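Local coordinates for protein 2,3-dimethylmalate lyase (PDB 3FA4) that belongs to the phosphoenolpyruvate phosphomutase family of TIM-barrel enzymes and holds a magnesium ion at the end of its barrel, at residues L42-G46 against A47-A51; H54-D58 against L59-T63; G191-S194 against R195-R199; Q203-G207 against W208-L212; L274-C278 against G279-S283. All coordinates share one frame; numbering follows the deposited sequence.

Contact 1 is the buried one, where barrel strand 42-44 passes into helix 46-54; contact 2 follows directly as the loop leading from that helix to helix 64-75, and the two touch beside the magnesium ion. Contacts 3 and 4 mark the start and the end of helix 195-204 and are partly buried, about 12 Å apart between centres. Contact 5 lies farthest from the chain centre, between two C-terminal helices. Chemistry follows place: contacts 1 and 3 cap helix starts with hydroxyls, contacts 4 and 5 end helices through glycine-containing turns, and contact 2 relies on side-chain packing. Contacts 2 and 5 both meet the second subunit.

Contact 1. Residues L42-G46 against A47-A51; sequences LYMTG and AGTAA
Gly46 and Thr49 carry this first turn of helix 46-54 together with Thr45, the residue just before it. Gly46 opens the helix with its backbone: its O accepts from Ala50 N at 3.0 Å in a nearly straight bond (174°), and the CB of Ala50 lies 3.5 Å from the same Gly46 O. Thr49 turns its side chain back to the carbonyl of Thr45. Its OG1 donates to Thr45 O at 2.8 Å, while Thr49 N reaches Thr45 O at 3.2 Å from the opposite face of the carbonyl plane, which leaves one oxygen held by two donors of a single residue. With chi1 at -54°, the hydroxyl of Thr49 stands beside its own backbone N, close enough for both to serve that acceptor. Thr45 is the N-cap. Its OG1 takes the N-H of Gly48 at 3.2 Å almost in line (171°) and that of Ala47 in a weak, bent bond, so the hydroxyl satisfies amide groups that have no helical carbonyl before them. The CB of Ala47 rests 3.8 Å from Thr45 OG1. Met44, its chain bent at the thioether, lays CE 3.9 Å from Thr49 OG1 and crosses that side chain at about a right angle. Gly46 touches the Asp86 and Asp88 region that binds magnesium. Around the joint, strand 42-44 bonds to the strands 20-25 and 83-86 flanking it, and helix 64-75 covers Met44 and Thr49, with Asn70 giving Thr49 OG1 a weak second bond.

Contact 2. Residues H54-D58 against L59-T63; sequences HGQAD and LGICT
Ile61 meets Gln56 and His54 in an uncommon conformation, its CG1 wedged between its own backbone N and carbonyl carbon (chi1 46°) and its second torsion, 96°, well away from a staggered value. These torsions turn CD1 to the inside of the loop, where it lies 3.4 Å from Gln56 CB, a tight contact, and 3.7 Å from His54 CD2. The Ile61 and Gln56 side chains cross at about a right angle, whereas Ile61 and His54 run past each other in opposite directions. Cys62 approaches the imidazole differently: its SG sits in the ring plane at the edge, 3.9 Å from His54 CD2, a sulfur-aromatic contact made without touching a face. The rotation of the ring is further fixed by His54 NE2, which bonds to Asp66 OD2, the same oxygen that accepts from Thr63 N. At the tip of the loop, Leu59 N makes a weak bond to Ala57 O, 3.0 Å long and bent to 126°, and Ala57 CB touches Leu59 CG at 4.1 Å. Outside the loop, Arg32 of the second subunit bonds to Gly55 O, and Met96 of the third subunit packs on Ile61. The tight bend centred on Asp58 is an inverse gamma turn. It sits in a connection after helix 46-54 and ahead of helix 64-75, on the rim of the TIM barrel, and places the side chain of Asp58 near the magnesium site formed by Asp86 and Asp88.

Contact 3. Residues G191-S194 against R195-R199; sequences GITS and REMAR
Ser194 OG accepts from Met197 N at 2.7 Å, short and nearly straight (168°), the capping bond of helix 195-204. The hydroxyl stands between its own backbone N and carbonyl carbon (chi1 70°), a turn that brings it to the amide of Met197 at the helix start. Ser194 also gives its carbonyl: Ala198 N reaches Ser194 O at 3.2 Å, the donor tilted 29° out of the carbonyl plane, and begins the regular helical ladder. A weaker polar link lies one residue back, where Thr193 N points almost straight at Met197 SD, a weak bond of 3.7 Å to sulfur. Met197 is extended as far as SD and then bent, and its terminal CE comes alongside Thr193 OG1 at 3.7 Å, so the thioether closes over the backbone of the preceding loop. Packing follows on the inner side. Ile192 puts its CG2 branch against the helix, 3.8 Å from Ala198 CB and 3.9 Å from Met197 CB, with the same methyl close above the amide of Ala198. Beyond these residues, Arg195 extends away from the loop to a salt bridge with Glu227, and Met231 of helix 225-231 covers Arg195 and Ala198. Ile192 O receives a hydrogen bond from Thr220 OG1, which ties the loop to the next connection. Serine as N-cap, with a methionine and an isoleucine packed at the first turn, thus begins the helix that follows strand 186-189 in this beta/alpha barrel.

Contact 4. Residues Q203-G207 against W208-L212; sequences QDLAG and WPLLL
Backbone bonding joins Leu205 and Trp208: Trp208 N donates to Leu205 O at 3.1 Å with an N-H...O angle of 157°, closing a four-residue turn just past helix 195-204. Gly207 takes the third position of that turn with positive phi (88°), the backbone shape a type II turn requires there. Apolar contact gathers round one branch of Leu205. Its CD1 approaches the indole of Trp208 near the ring plane, at the edge, 4.2 Å from CE3, and the two side chains lie side by side, pointing the same way. On another flank Leu205 CD1 meets Leu210 CD2 at 4.0 Å, the leucines crossing at about a right angle. The base of the tryptophan side chain is close to the turn as well, with Trp208 CB 3.4 Å from Leu205 O. Partners elsewhere fix the indole: NE1 bonds to Ala184 O, and Leu176 of helix 169-181 packs on both Trp208 and Leu205. The bend is a type II beta turn, placed at an alpha-to-beta joint of the TIM barrel, where the chain leaves helix 195-204 and leads into strand 211-213.

Contact 5. Residues L274-C278 against G279-S283; sequences LFRVC and GLDES
Phe275 and Leu280 form the tight side of this joint. Leu280 N donates to Phe275 O at 2.9 Å, and Leu280 CB sits 3.4 Å from that same Phe275 O. With the leucine CG swung opposite its backbone N (chi1 -169°), its CD2 methyl lies 3.9 Å from Phe275 CB, a small apolar seal over the bond. Gly279 N closes the inner ring, donating to Arg276 O at 2.9 Å from above the carbonyl plane; the glycine has positive phi, as the C-prime residue of the motif. The solvent side is looser. The side chains of Arg276 and Asp281 pass at a slant, with their flat ends only 16° from parallel, yet the nearest approach is Arg276 CG to Asp281 OD2 at 4.1 Å, and the charged groups do not touch. One water accepts from Asp281 N at 3.0 Å, close to Arg276 O and Glu282 OE2; another lies 2.6 Å from Ser283 OG, near Cys278 O. Phe275 also packs on Ala57 of the second subunit, and Leu274 on Phe240 of that subunit. Phe275, Arg276, Gly279 and Leu280 make a Schellman motif with its apolar seal, which ends helix 271-277 and turns the chain directly into helix 280-289, consistent with the C-terminal helices this family lays against a partner subunit.

Contact 1. Residues L42-G46 against A47-A51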
loop_
_atom_site.group_PDB
_atom_site.type_symbol
_atom_site.label_atom_id
_atom_site.label_comp_id
_atom_site.label_asym_id
_atom_site.label_seq_id
_atom_site.Cartn_x
_atom_site.Cartn_y
_atom_site.Cartn_z
ATOM N N LEU B 42 20.972 -12.355 -0.492
ATOM C CA LEU B 42 19.865 -12.786 0.312
ATOM C C LEU B 42 18.788 -13.359 -0.619
ATOM O O LEU B 42 18.789 -13.122 -1.830
ATOM C CB LEU B 42 19.300 -11.634 1.110
ATOM C CG LEU B 42 20.158 -10.724 1.960
ATOM C CD1 LEU B 42 19.416 -9.436 2.214
ATOM C CD2 LEU B 42 20.657 -11.441 3.285
ATOM N N TYR B 43 17.880 -14.137 -0.040
ATOM C CA TYR B 43 16.807 -14.699 -0.791
ATOM C C TYR B 43 15.546 -14.308 -0.069
ATOM O O TYR B 43 15.404 -14.708 1.064
ATOM C CB TYR B 43 16.936 -16.259 -0.883
ATOM C CG TYR B 43 15.732 -16.906 -1.443
ATOM C CD1 TYR B 43 15.341 -16.704 -2.778
ATOM C CD2 TYR B 43 14.911 -17.636 -0.625
ATOM C CE1 TYR B 43 14.172 -17.262 -3.295
ATOM C CE2 TYR B 43 13.704 -18.187 -1.122
ATOM C CZ TYR B 43 13.348 -17.992 -2.424
ATOM O OH TYR B 43 12.194 -18.584 -2.835
ATOM N N MET B 44 14.624 -13.591 -0.730
ATOM C CA MET B 44 13.304 -13.329 -0.135
ATOM C C MET B 44 12.389 -14.443 -0.369
ATOM O O MET B 44 11.931 -14.645 -1.504
ATOM C CB MET B 44 12.665 -12.076 -0.712
ATOM C CG MET B 44 11.442 -11.676 0.021
ATOM S SD MET B 44 10.509 -10.380 -0.760
ATOM C CE MET B 44 9.418 -11.365 -1.857
ATOM N N THR B 45 12.051 -15.162 0.688
ATOM C CA THR B 45 11.139 -16.287 0.565
ATOM C C THR B 45 9.670 -15.825 0.528
ATOM O O THR B 45 9.258 -14.943 1.309
ATOM C CB THR B 45 11.362 -17.267 1.751
ATOM O OG1 THR B 45 10.243 -18.142 1.906
ATOM C CG2 THR B 45 11.524 -16.515 3.089
ATOM N N GLY B 46 8.857 -16.428 -0.339
ATOM C CA GLY B 46 7.479 -16.037 -0.429
ATOM C C GLY B 46 6.714 -16.722 0.691
ATOM O O GLY B 46 5.739 -16.197 1.136
ATOM N N ALA B 47 7.189 -17.883 1.176
ATOM C CA ALA B 47 6.483 -18.570 2.259
ATOM C C ALA B 47 6.585 -17.750 3.528
ATOM O O ALA B 47 5.613 -17.606 4.240
ATOM C CB ALA B 47 7.000 -19.995 2.472
ATOM N N GLY B 48 7.760 -17.170 3.753
ATOM C CA GLY B 48 8.020 -16.259 4.840
ATOM C C GLY B 48 7.347 -14.905 4.790
ATOM O O GLY B 48 7.019 -14.363 5.861
ATOM N N THR B 49 7.135 -14.353 3.575
ATOM C CA THR B 49 6.361 -13.093 3.350
ATOM C C THR B 49 4.902 -13.339 3.684
ATOM O O THR B 49 4.307 -12.574 4.418
ATOM C CB THR B 49 6.516 -12.579 1.873
ATOM O OG1 THR B 49 7.909 -12.450 1.562
ATOM C CG2 THR B 49 5.808 -11.218 1.576
ATOM N N ALA B 50 4.321 -14.414 3.154
ATOM C CA ALA B 50 2.994 -14.836 3.513
ATOM C C ALA B 50 2.876 -15.005 5.020
ATOM O O ALA B 50 1.889 -14.587 5.583
ATOM C CB ALA B 50 2.680 -16.186 2.789
ATOM N N ALA B 51 3.839 -15.690 5.666
ATOM C CA ALA B 51 3.829 -15.873 7.148
ATOM C C ALA B 51 3.943 -14.551 7.919
ATOM O O ALA B 51 3.158 -14.302 8.834
ATOM C CB ALA B 51 4.923 -16.841 7.575
#

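Contact 2. Residues H54-D58 against L59-T63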
loop_
_atom_site.group_PDB
_atom_site.type_symbol
_atom_site.label_atom_id
_atom_site.label_comp_id
_atom_site.label_asym_id
_atom_site.label_seq_id
_atom_site.Cartn_x
_atom_site.Cartn_y
_atom_site.Cartn_z
ATOM N N HIS B 54 1.004 -11.572 6.331
ATOM C CA HIS B 54 -0.390 -11.877 6.469
ATOM C C HIS B 54 -0.648 -12.892 7.614
ATOM O O HIS B 54 -1.808 -13.205 7.911
ATOM C CB HIS B 54 -0.951 -12.428 5.151
ATOM C CG HIS B 54 -0.871 -11.475 4.005
ATOM N ND1 HIS B 54 -1.674 -10.360 3.901
ATOM C CD2 HIS B 54 -0.103 -11.487 2.891
ATOM C CE1 HIS B 54 -1.384 -9.709 2.783
ATOM N NE2 HIS B 54 -0.446 -10.381 2.145
ATOM N N GLY B 55 0.422 -13.443 8.210
ATOM C CA GLY B 55 0.254 -14.509 9.208
ATOM C C GLY B 55 -0.550 -15.671 8.632
ATOM O O GLY B 55 -1.447 -16.195 9.292
ATOM N N GLN B 56 -0.207 -16.065 7.394
ATOM C CA GLN B 56 -0.854 -17.181 6.647
ATOM C C GLN B 56 0.153 -18.214 6.141
ATOM O O GLN B 56 1.368 -17.976 6.121
ATOM C CB GLN B 56 -1.638 -16.663 5.433
ATOM C CG GLN B 56 -2.840 -15.816 5.679
ATOM C CD GLN B 56 -4.003 -16.669 6.121
ATOM O OE1 GLN B 56 -3.796 -17.586 6.866
ATOM N NE2 GLN B 56 -5.203 -16.407 5.627
ATOM N N ALA B 57 -0.361 -19.391 5.766
ATOM C CA ALA B 57 0.452 -20.362 5.035
ATOM C C ALA B 57 0.612 -19.853 3.578
ATOM O O ALA B 57 -0.091 -18.936 3.148
ATOM C CB ALA B 57 -0.163 -21.728 5.110
ATOM N N ASP B 58 1.570 -20.404 2.860
ATOM C CA ASP B 58 1.888 -19.989 1.504
ATOM C C ASP B 58 0.907 -20.603 0.487
ATOM O O ASP B 58 1.251 -21.537 -0.214
ATOM C CB ASP B 58 3.287 -20.528 1.208
ATOM C CG ASP B 58 3.887 -19.924 -0.038
ATOM O OD1 ASP B 58 4.877 -20.514 -0.536
ATOM O OD2 ASP B 58 3.369 -18.849 -0.515
ATOM N N LEU B 59 -0.319 -20.085 0.424
ATOM C CA LEU B 59 -1.340 -20.665 -0.372
ATOM C C LEU B 59 -1.657 -19.743 -1.543
ATOM O O LEU B 59 -2.734 -19.848 -2.176
ATOM C CB LEU B 59 -2.581 -20.730 0.490
ATOM C CG LEU B 59 -2.565 -21.495 1.790
ATOM C CD1 LEU B 59 -3.893 -21.163 2.402
ATOM C CD2 LEU B 59 -2.431 -23.029 1.523
ATOM N N GLY B 60 -0.765 -18.784 -1.768
ATOM C CA GLY B 60 -0.907 -17.814 -2.863
ATOM C C GLY B 60 -1.801 -16.640 -2.473
ATOM O O GLY B 60 -2.654 -16.202 -3.289
ATOM N N ILE B 61 -1.580 -16.112 -1.252
ATOM C CA ILE B 61 -2.358 -14.985 -0.673
ATOM C C ILE B 61 -1.664 -13.607 -0.734
ATOM O O ILE B 61 -2.293 -12.590 -0.470
ATOM C CB ILE B 61 -2.962 -15.301 0.736
ATOM C CG1 ILE B 61 -1.898 -15.950 1.614
ATOM C CG2 ILE B 61 -4.043 -16.309 0.632
ATOM C CD1 ILE B 61 -1.191 -14.957 2.499
ATOM N N CYS B 62 -0.387 -13.581 -1.124
ATOM C CA CYS B 62 0.300 -12.360 -1.419
ATOM C C CYS B 62 -0.011 -11.929 -2.865
ATOM O O CYS B 62 0.084 -12.747 -3.819
ATOM C CB CYS B 62 1.802 -12.526 -1.233
ATOM S SG CYS B 62 2.324 -13.282 0.364
ATOM N N THR B 63 -0.401 -10.654 -3.002
ATOM C CA THR B 63 -0.524 -9.977 -4.313
ATOM C C THR B 63 0.850 -9.476 -4.856
ATOM O O THR B 63 1.879 -9.580 -4.196
ATOM C CB THR B 63 -1.463 -8.827 -4.233
ATOM O OG1 THR B 63 -0.873 -7.861 -3.360
ATOM C CG2 THR B 63 -2.896 -9.246 -3.643
#

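Contact 3. Residues G191-S194 against R195-R199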
loop_
_atom_site.group_PDB
_atom_site.type_symbol
_atom_site.label_atom_id
_atom_site.label_comp_id
_atom_site.label_asym_id
_atom_site.label_seq_id
_atom_site.Cartn_x
_atom_site.Cartn_y
_atom_site.Cartn_z
ATOM N N GLY B 191 12.670 -29.386 -5.713
ATOM C CA GLY B 191 12.550 -30.689 -5.072
ATOM C C GLY B 191 13.329 -31.843 -5.652
ATOM O O GLY B 191 12.839 -32.972 -5.675
ATOM N N ILE B 192 14.556 -31.551 -6.111
ATOM C CA ILE B 192 15.448 -32.609 -6.532
ATOM C C ILE B 192 15.437 -33.699 -5.456
ATOM O O ILE B 192 15.576 -33.386 -4.286
ATOM C CB ILE B 192 16.848 -32.048 -6.777
ATOM C CG1 ILE B 192 16.823 -31.171 -8.024
ATOM C CG2 ILE B 192 17.887 -33.209 -6.887
ATOM C CD1 ILE B 192 17.695 -30.007 -7.880
ATOM N N THR B 193 15.240 -34.968 -5.841
ATOM C CA THR B 193 15.090 -36.073 -4.867
ATOM C C THR B 193 16.318 -36.877 -4.393
ATOM O O THR B 193 16.204 -37.673 -3.461
ATOM C CB THR B 193 14.027 -37.060 -5.317
ATOM O OG1 THR B 193 14.446 -37.706 -6.511
ATOM C CG2 THR B 193 12.713 -36.323 -5.572
ATOM N N SER B 194 17.459 -36.722 -5.043
ATOM C CA SER B 194 18.705 -37.357 -4.619
ATOM C C SER B 194 19.906 -36.512 -5.069
ATOM O O SER B 194 19.769 -35.616 -5.897
ATOM C CB SER B 194 18.871 -38.713 -5.289
ATOM O OG SER B 194 19.132 -38.500 -6.652
ATOM N N ARG B 195 21.099 -36.830 -4.538
ATOM C CA ARG B 195 22.346 -36.249 -5.023
ATOM C C ARG B 195 22.618 -36.698 -6.440
ATOM O O ARG B 195 23.268 -36.014 -7.212
ATOM C CB ARG B 195 23.502 -36.670 -4.131
ATOM C CG ARG B 195 23.476 -36.073 -2.750
ATOM C CD ARG B 195 24.754 -36.484 -1.954
ATOM N NE ARG B 195 24.286 -36.511 -0.585
ATOM C CZ ARG B 195 24.504 -35.576 0.325
ATOM N NH1 ARG B 195 25.329 -34.574 0.109
ATOM N NH2 ARG B 195 23.944 -35.703 1.508
ATOM N N GLU B 196 22.088 -37.860 -6.782
ATOM C CA GLU B 196 22.268 -38.409 -8.104
ATOM C C GLU B 196 21.485 -37.609 -9.132
ATOM O O GLU B 196 22.012 -37.287 -10.185
ATOM C CB GLU B 196 21.898 -39.895 -8.120
ATOM C CG GLU B 196 22.139 -40.571 -9.474
ATOM C CD GLU B 196 21.746 -42.033 -9.453
ATOM O OE1 GLU B 196 20.571 -42.358 -9.066
ATOM O OE2 GLU B 196 22.604 -42.857 -9.812
ATOM N N MET B 197 20.246 -37.259 -8.818
ATOM C CA MET B 197 19.447 -36.387 -9.694
ATOM C C MET B 197 20.000 -34.978 -9.801
ATOM O O MET B 197 19.813 -34.309 -10.830
ATOM C CB MET B 197 17.993 -36.341 -9.251
ATOM C CG MET B 197 17.111 -35.515 -10.121
ATOM S SD MET B 197 15.453 -35.366 -9.498
ATOM C CE MET B 197 14.835 -36.933 -10.081
ATOM N N ALA B 198 20.705 -34.517 -8.757
ATOM C CA ALA B 198 21.326 -33.196 -8.771
ATOM C C ALA B 198 22.563 -33.139 -9.649
ATOM O O ALA B 198 22.795 -32.139 -10.324
ATOM C CB ALA B 198 21.636 -32.756 -7.350
ATOM N N ARG B 199 23.367 -34.197 -9.643
ATOM C CA ARG B 199 24.441 -34.317 -10.595
ATOM C C ARG B 199 23.941 -34.451 -12.060
ATOM O O ARG B 199 24.408 -33.734 -12.910
ATOM C CB ARG B 199 25.375 -35.446 -10.198
ATOM C CG ARG B 199 26.027 -35.248 -8.826
ATOM C CD ARG B 199 27.146 -36.332 -8.539
ATOM N NE ARG B 199 27.449 -36.227 -7.127
ATOM C CZ ARG B 199 27.005 -37.057 -6.183
ATOM N NH1 ARG B 199 26.307 -38.168 -6.507
ATOM N NH2 ARG B 199 27.277 -36.781 -4.907
#

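Contact 4. Residues Q203-G207 against W208-L212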
loop_
_atom_site.group_PDB
_atom_site.type_symbol
_atom_site.label_atom_id
_atom_site.label_comp_id
_atom_site.label_asym_id
_atom_site.label_seq_id
_atom_site.Cartn_x
_atom_site.Cartn_y
_atom_site.Cartn_z
ATOM N N GLN B 203 24.478 -31.847 -15.465
ATOM C CA GLN B 203 24.976 -32.360 -16.757
ATOM C C GLN B 203 23.989 -32.199 -17.918
ATOM O O GLN B 203 24.397 -31.865 -18.997
ATOM C CB GLN B 203 25.435 -33.813 -16.606
ATOM C CG GLN B 203 25.524 -34.570 -17.933
ATOM C CD GLN B 203 25.864 -36.056 -17.766
ATOM O OE1 GLN B 203 26.774 -36.410 -16.974
ATOM N NE2 GLN B 203 25.174 -36.940 -18.546
ATOM N N ASP B 204 22.690 -32.388 -17.667
ATOM C CA ASP B 204 21.622 -32.215 -18.626
ATOM C C ASP B 204 21.382 -30.806 -19.136
ATOM O O ASP B 204 21.018 -30.615 -20.315
ATOM C CB ASP B 204 20.324 -32.794 -18.065
ATOM C CG ASP B 204 20.296 -34.311 -18.138
ATOM O OD1 ASP B 204 21.172 -34.889 -18.807
ATOM O OD2 ASP B 204 19.441 -34.944 -17.534
ATOM N N LEU B 205 21.584 -29.826 -18.259
ATOM C CA LEU B 205 21.480 -28.433 -18.627
ATOM C C LEU B 205 22.852 -27.809 -18.514
ATOM O O LEU B 205 23.005 -26.723 -18.003
ATOM C CB LEU B 205 20.486 -27.721 -17.708
ATOM C CG LEU B 205 19.058 -28.245 -17.913
ATOM C CD1 LEU B 205 18.158 -27.862 -16.732
ATOM C CD2 LEU B 205 18.536 -27.700 -19.192
ATOM N N ALA B 206 23.861 -28.533 -18.987
ATOM C CA ALA B 206 25.275 -28.119 -18.891
ATOM C C ALA B 206 25.472 -26.741 -19.442
ATOM O O ALA B 206 24.989 -26.375 -20.564
ATOM C CB ALA B 206 26.196 -29.117 -19.672
ATOM N N GLY B 207 26.229 -25.969 -18.693
ATOM C CA GLY B 207 26.600 -24.638 -19.186
ATOM C C GLY B 207 25.586 -23.562 -18.846
ATOM O O GLY B 207 25.878 -22.404 -19.007
ATOM N N TRP B 208 24.404 -23.944 -18.372
ATOM C CA TRP B 208 23.365 -22.988 -17.903
ATOM C C TRP B 208 23.370 -22.982 -16.379
ATOM O O TRP B 208 23.330 -24.058 -15.847
ATOM C CB TRP B 208 21.969 -23.477 -18.314
ATOM C CG TRP B 208 20.889 -22.457 -18.304
ATOM C CD1 TRP B 208 20.973 -21.154 -18.676
ATOM C CD2 TRP B 208 19.492 -22.694 -17.956
ATOM N NE1 TRP B 208 19.700 -20.560 -18.589
ATOM C CE2 TRP B 208 18.801 -21.486 -18.150
ATOM C CE3 TRP B 208 18.774 -23.832 -17.508
ATOM C CZ2 TRP B 208 17.461 -21.369 -17.913
ATOM C CZ3 TRP B 208 17.424 -23.730 -17.299
ATOM C CH2 TRP B 208 16.775 -22.512 -17.490
ATOM N N PRO B 209 23.395 -21.791 -15.694
ATOM C CA PRO B 209 23.447 -21.776 -14.239
ATOM C C PRO B 209 22.211 -22.368 -13.616
ATOM O O PRO B 209 21.070 -22.141 -14.081
ATOM C CB PRO B 209 23.575 -20.276 -13.875
ATOM C CG PRO B 209 24.007 -19.630 -15.094
ATOM C CD PRO B 209 23.444 -20.422 -16.229
ATOM N N LEU B 210 22.428 -23.157 -12.588
ATOM C CA LEU B 210 21.339 -23.684 -11.832
ATOM C C LEU B 210 21.397 -23.358 -10.383
ATOM O O LEU B 210 22.421 -23.018 -9.873
ATOM C CB LEU B 210 21.114 -25.161 -12.085
ATOM C CG LEU B 210 21.164 -25.745 -13.494
ATOM C CD1 LEU B 210 21.174 -27.195 -13.440
ATOM C CD2 LEU B 210 20.036 -25.309 -14.308
ATOM N N LEU B 211 20.239 -23.423 -9.757
ATOM C CA LEU B 211 20.014 -22.985 -8.415
ATOM C C LEU B 211 19.501 -24.181 -7.669
ATOM O O LEU B 211 18.558 -24.783 -8.082
ATOM C CB LEU B 211 18.953 -21.891 -8.377
ATOM C CG LEU B 211 18.463 -21.285 -7.066
ATOM C CD1 LEU B 211 18.041 -19.913 -7.289
ATOM C CD2 LEU B 211 17.391 -22.035 -6.408
ATOM N N LEU B 212 20.139 -24.523 -6.572
ATOM C CA LEU B 212 19.611 -25.506 -5.668
ATOM C C LEU B 212 18.768 -24.938 -4.552
ATOM O O LEU B 212 19.200 -24.118 -3.812
ATOM C CB LEU B 212 20.711 -26.393 -5.119
ATOM C CG LEU B 212 20.413 -27.411 -4.031
ATOM C CD1 LEU B 212 19.576 -28.490 -4.506
ATOM C CD2 LEU B 212 21.658 -27.919 -3.463
#

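Contact 5. Residues L274-C278 against G279-S283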
loop_
_atom_site.group_PDB
_atom_site.type_symbol
_atom_site.label_atom_id
_atom_site.label_comp_id
_atom_site.label_asym_id
_atom_site.label_seq_id
_atom_site.Cartn_x
_atom_site.Cartn_y
_atom_site.Cartn_z
ATOM N N LEU B 274 18.766 -3.387 19.619
ATOM C CA LEU B 274 17.944 -3.813 18.512
ATOM C C LEU B 274 17.785 -2.658 17.496
ATOM O O LEU B 274 17.675 -2.879 16.296
ATOM C CB LEU B 274 16.621 -4.424 19.002
ATOM C CG LEU B 274 16.873 -5.743 19.808
ATOM C CD1 LEU B 274 16.076 -5.915 21.148
ATOM C CD2 LEU B 274 16.781 -7.066 18.930
ATOM N N PHE B 275 17.875 -1.416 17.949
ATOM C CA PHE B 275 18.020 -0.359 16.964
ATOM C C PHE B 275 19.392 -0.383 16.275
ATOM O O PHE B 275 19.495 -0.020 15.126
ATOM C CB PHE B 275 17.777 0.973 17.618
ATOM C CG PHE B 275 16.477 1.048 18.373
ATOM C CD1 PHE B 275 16.353 1.905 19.470
ATOM C CD2 PHE B 275 15.363 0.264 17.979
ATOM C CE1 PHE B 275 15.173 1.977 20.160
ATOM C CE2 PHE B 275 14.169 0.321 18.698
ATOM C CZ PHE B 275 14.078 1.177 19.794
ATOM N N ARG B 276 20.453 -0.819 16.951
ATOM C CA ARG B 276 21.733 -0.989 16.261
ATOM C C ARG B 276 21.727 -2.076 15.197
ATOM O O ARG B 276 22.302 -1.924 14.140
ATOM C CB ARG B 276 22.882 -1.237 17.242
ATOM C CG ARG B 276 23.319 0.025 17.985
ATOM C CD ARG B 276 24.475 -0.300 18.895
ATOM N NE ARG B 276 24.319 0.223 20.257
ATOM C CZ ARG B 276 24.253 -0.547 21.356
ATOM N NH1 ARG B 276 24.285 -1.882 21.273
ATOM N NH2 ARG B 276 24.143 0.016 22.553
ATOM N N VAL B 277 21.104 -3.199 15.494
ATOM C CA VAL B 277 20.952 -4.285 14.551
ATOM C C VAL B 277 20.285 -3.726 13.308
ATOM O O VAL B 277 20.693 -4.086 12.186
ATOM C CB VAL B 277 20.106 -5.453 15.191
ATOM C CG1 VAL B 277 19.324 -6.237 14.138
ATOM C CG2 VAL B 277 21.039 -6.383 16.059
ATOM N N CYS B 278 19.265 -2.865 13.530
ATOM C CA CYS B 278 18.572 -2.146 12.495
ATOM C C CYS B 278 19.213 -0.850 12.017
ATOM O O CYS B 278 18.532 0.024 11.509
ATOM C CB CYS B 278 17.134 -1.889 12.885
ATOM S SG CYS B 278 16.243 -3.422 13.091
ATOM N N GLY B 279 20.528 -0.742 12.107
ATOM C CA GLY B 279 21.211 0.409 11.525
ATOM C C GLY B 279 20.894 1.803 12.079
ATOM O O GLY B 279 20.788 2.755 11.298
ATOM N N LEU B 280 20.787 1.933 13.405
ATOM C CA LEU B 280 20.707 3.237 14.112
ATOM C C LEU B 280 21.843 4.142 13.765
ATOM O O LEU B 280 21.614 5.278 13.410
ATOM C CB LEU B 280 20.771 3.070 15.638
ATOM C CG LEU B 280 20.453 4.280 16.536
ATOM C CD1 LEU B 280 19.145 4.968 16.158
ATOM C CD2 LEU B 280 20.363 3.874 18.014
ATOM N N ASP B 281 23.074 3.646 13.951
ATOM C CA ASP B 281 24.280 4.461 13.846
ATOM C C ASP B 281 24.283 5.155 12.489
ATOM O O ASP B 281 24.407 6.379 12.448
ATOM C CB ASP B 281 25.599 3.654 14.063
ATOM C CG ASP B 281 25.673 2.900 15.456
ATOM O OD1 ASP B 281 25.392 3.483 16.545
ATOM O OD2 ASP B 281 26.053 1.683 15.424
ATOM N N GLU B 282 24.117 4.375 11.410
ATOM C CA GLU B 282 23.945 4.885 10.032
ATOM C C GLU B 282 22.781 5.916 9.849
ATOM O O GLU B 282 23.009 6.991 9.291
ATOM C CB GLU B 282 23.869 3.730 9.017
ATOM C CG GLU B 282 24.963 2.586 9.225
ATOM C CD GLU B 282 24.427 1.312 10.034
ATOM O OE1 GLU B 282 24.046 0.257 9.365
ATOM O OE2 GLU B 282 24.379 1.395 11.314
ATOM N N SER B 283 21.567 5.636 10.329
ATOM C CA SER B 283 20.527 6.673 10.383
ATOM C C SER B 283 21.007 7.916 11.096
ATOM O O SER B 283 20.801 9.035 10.605
ATOM C CB SER B 283 19.289 6.198 11.113
ATOM O OG SER B 283 18.741 5.163 10.357
HETATM O O HOH W 1 23.971 0.794 13.835
HETATM O O HOH W 2 17.821 3.003 11.472
#